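Local coordinates for apolipophorin-3b (Locusta migratoria, PDB 1AEP), which helps load diacylglycerol into lipophorin by covering the hydrophobic surface that expands as this hemolymph lipoprotein takes up lipid for transport during flight, at residues N15-N20 and A144-Q149. Residues are numbered along the deposited sequence; the frame is centred on the assembly and turned at random.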
# COMPACT_ATOMS: atom_id res chain seq x y z
N ASN A 15 3.11 1.89 8.47
CA ASN A 15 2.22 2.95 8.88
C ASN A 15 2.92 4.29 8.96
O ASN A 15 2.46 5.31 8.44
CB ASN A 15 1.63 2.51 10.23
CG ASN A 15 0.94 3.57 11.08
OD1 ASN A 15 1.59 4.45 11.67
ND2 ASN A 15 -0.41 3.47 11.19
N HIS A 16 4.04 4.29 9.63
CA HIS A 16 4.75 5.52 9.75
C HIS A 16 5.08 6.02 8.36
O HIS A 16 4.86 7.19 8.02
CB HIS A 16 6.00 5.30 10.56
CG HIS A 16 6.75 6.57 10.87
ND1 HIS A 16 8.08 6.74 10.48
CD2 HIS A 16 6.36 7.71 11.52
CE1 HIS A 16 8.46 7.96 10.89
NE2 HIS A 16 7.45 8.55 11.53
N THR A 17 5.63 5.11 7.59
CA THR A 17 6.00 5.43 6.23
C THR A 17 4.83 6.08 5.54
O THR A 17 4.88 7.24 5.14
CB THR A 17 6.51 4.18 5.45
OG1 THR A 17 7.65 3.67 6.06
CG2 THR A 17 6.80 4.51 3.98
N ILE A 18 3.76 5.33 5.43
CA ILE A 18 2.56 5.83 4.77
C ILE A 18 2.10 7.20 5.27
O ILE A 18 1.78 8.08 4.47
CB ILE A 18 1.41 4.83 4.86
CG1 ILE A 18 1.81 3.50 4.22
CG2 ILE A 18 0.19 5.41 4.22
CD1 ILE A 18 0.63 2.63 3.85
N VAL A 19 2.02 7.35 6.58
CA VAL A 19 1.55 8.61 7.13
C VAL A 19 2.28 9.83 6.57
O VAL A 19 1.67 10.83 6.17
CB VAL A 19 1.59 8.59 8.64
CG1 VAL A 19 1.52 10.03 9.13
CG2 VAL A 19 0.43 7.77 9.17
N ASN A 20 3.60 9.74 6.59
CA ASN A 20 4.50 10.78 6.11
C ASN A 20 4.30 11.06 4.61
O ASN A 20 4.01 12.20 4.23
CB ASN A 20 5.90 10.21 6.42
CG ASN A 20 6.26 10.39 7.88
OD1 ASN A 20 5.58 11.09 8.64
ND2 ASN A 20 7.41 9.83 8.22
N ALA A 144 7.38 0.64 -1.64
CA ALA A 144 6.58 1.33 -2.60
C ALA A 144 6.25 2.71 -2.07
O ALA A 144 6.45 3.72 -2.74
CB ALA A 144 5.32 0.53 -2.87
N ALA A 145 5.79 2.77 -0.82
CA ALA A 145 5.46 4.01 -0.15
C ALA A 145 6.69 4.90 0.12
O ALA A 145 6.59 6.12 0.09
CB ALA A 145 4.70 3.73 1.16
N ALA A 146 7.86 4.32 0.42
CA ALA A 146 9.03 5.17 0.63
C ALA A 146 9.46 5.78 -0.70
O ALA A 146 9.81 6.95 -0.80
CB ALA A 146 10.17 4.36 1.15
N ASN A 147 9.40 4.96 -1.75
CA ASN A 147 9.76 5.38 -3.07
C ASN A 147 8.94 6.55 -3.51
O ASN A 147 9.47 7.54 -4.02
CB ASN A 147 9.51 4.26 -4.03
CG ASN A 147 10.76 3.44 -4.17
OD1 ASN A 147 10.76 2.46 -4.90
ND2 ASN A 147 11.81 3.83 -3.43
N LEU A 148 7.64 6.42 -3.31
CA LEU A 148 6.70 7.48 -3.65
C LEU A 148 7.10 8.75 -2.95
O LEU A 148 7.22 9.83 -3.54
CB LEU A 148 5.31 7.09 -3.15
CG LEU A 148 4.15 7.90 -3.74
CD1 LEU A 148 3.24 6.89 -4.36
CD2 LEU A 148 3.44 8.50 -2.58
N GLN A 149 7.34 8.64 -1.67
CA GLN A 149 7.72 9.80 -0.94
C GLN A 149 9.00 10.44 -1.47
O GLN A 149 9.06 11.65 -1.67
CB GLN A 149 7.93 9.34 0.46
CG GLN A 149 8.49 10.46 1.27
CD GLN A 149 8.35 10.14 2.72
OE1 GLN A 149 8.03 8.99 3.10
NE2 GLN A 149 8.57 11.18 3.51
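Thr17 and Ile18 lie beside Ala146 and Ala145 where segments 15-20 and 144-149 run in nearly the same direction, inclined by 28° with their axes 9.0 Å apart at closest approach. Thr17 and Ala145 point across, and the methyl of Thr17 makes the main contact: CG2 lies 3.6 Å from CB of Ala145 and 3.7 Å from the backbone N of Ala146, so a single methyl rests on the surface of the second helix where the side chains are no larger than alanine. The first torsion of Thr17 (chi1 -62°) sets CG2 anti to the backbone N, toward the partner, and OG1 beside that N, where it is hydrogen-bonded to the carbonyl O of Gln13 one turn earlier. Ile18 points away, yet its CG1 still comes to 4.2 Å from CB of Ala145. In the elongated five-helix bundle of apolipophorin III, this seam joins the first helix, 7-25, to the last, 131-154. Ile18, buried, also packs on Leu105 of helix 94-121, while Ala144 and Leu148 of the partner helix pack on Phe48 of helix 36-63. Toward the C-terminal ends of the two segments a polar side chain meets an apolar part of another. Gln149, with CG anti to its own N (chi1 173°) and the chain extended beyond, reaches across until NE2 and OE1 both lie 4.1 Å from Asn20 CB, a loose van der Waals contact.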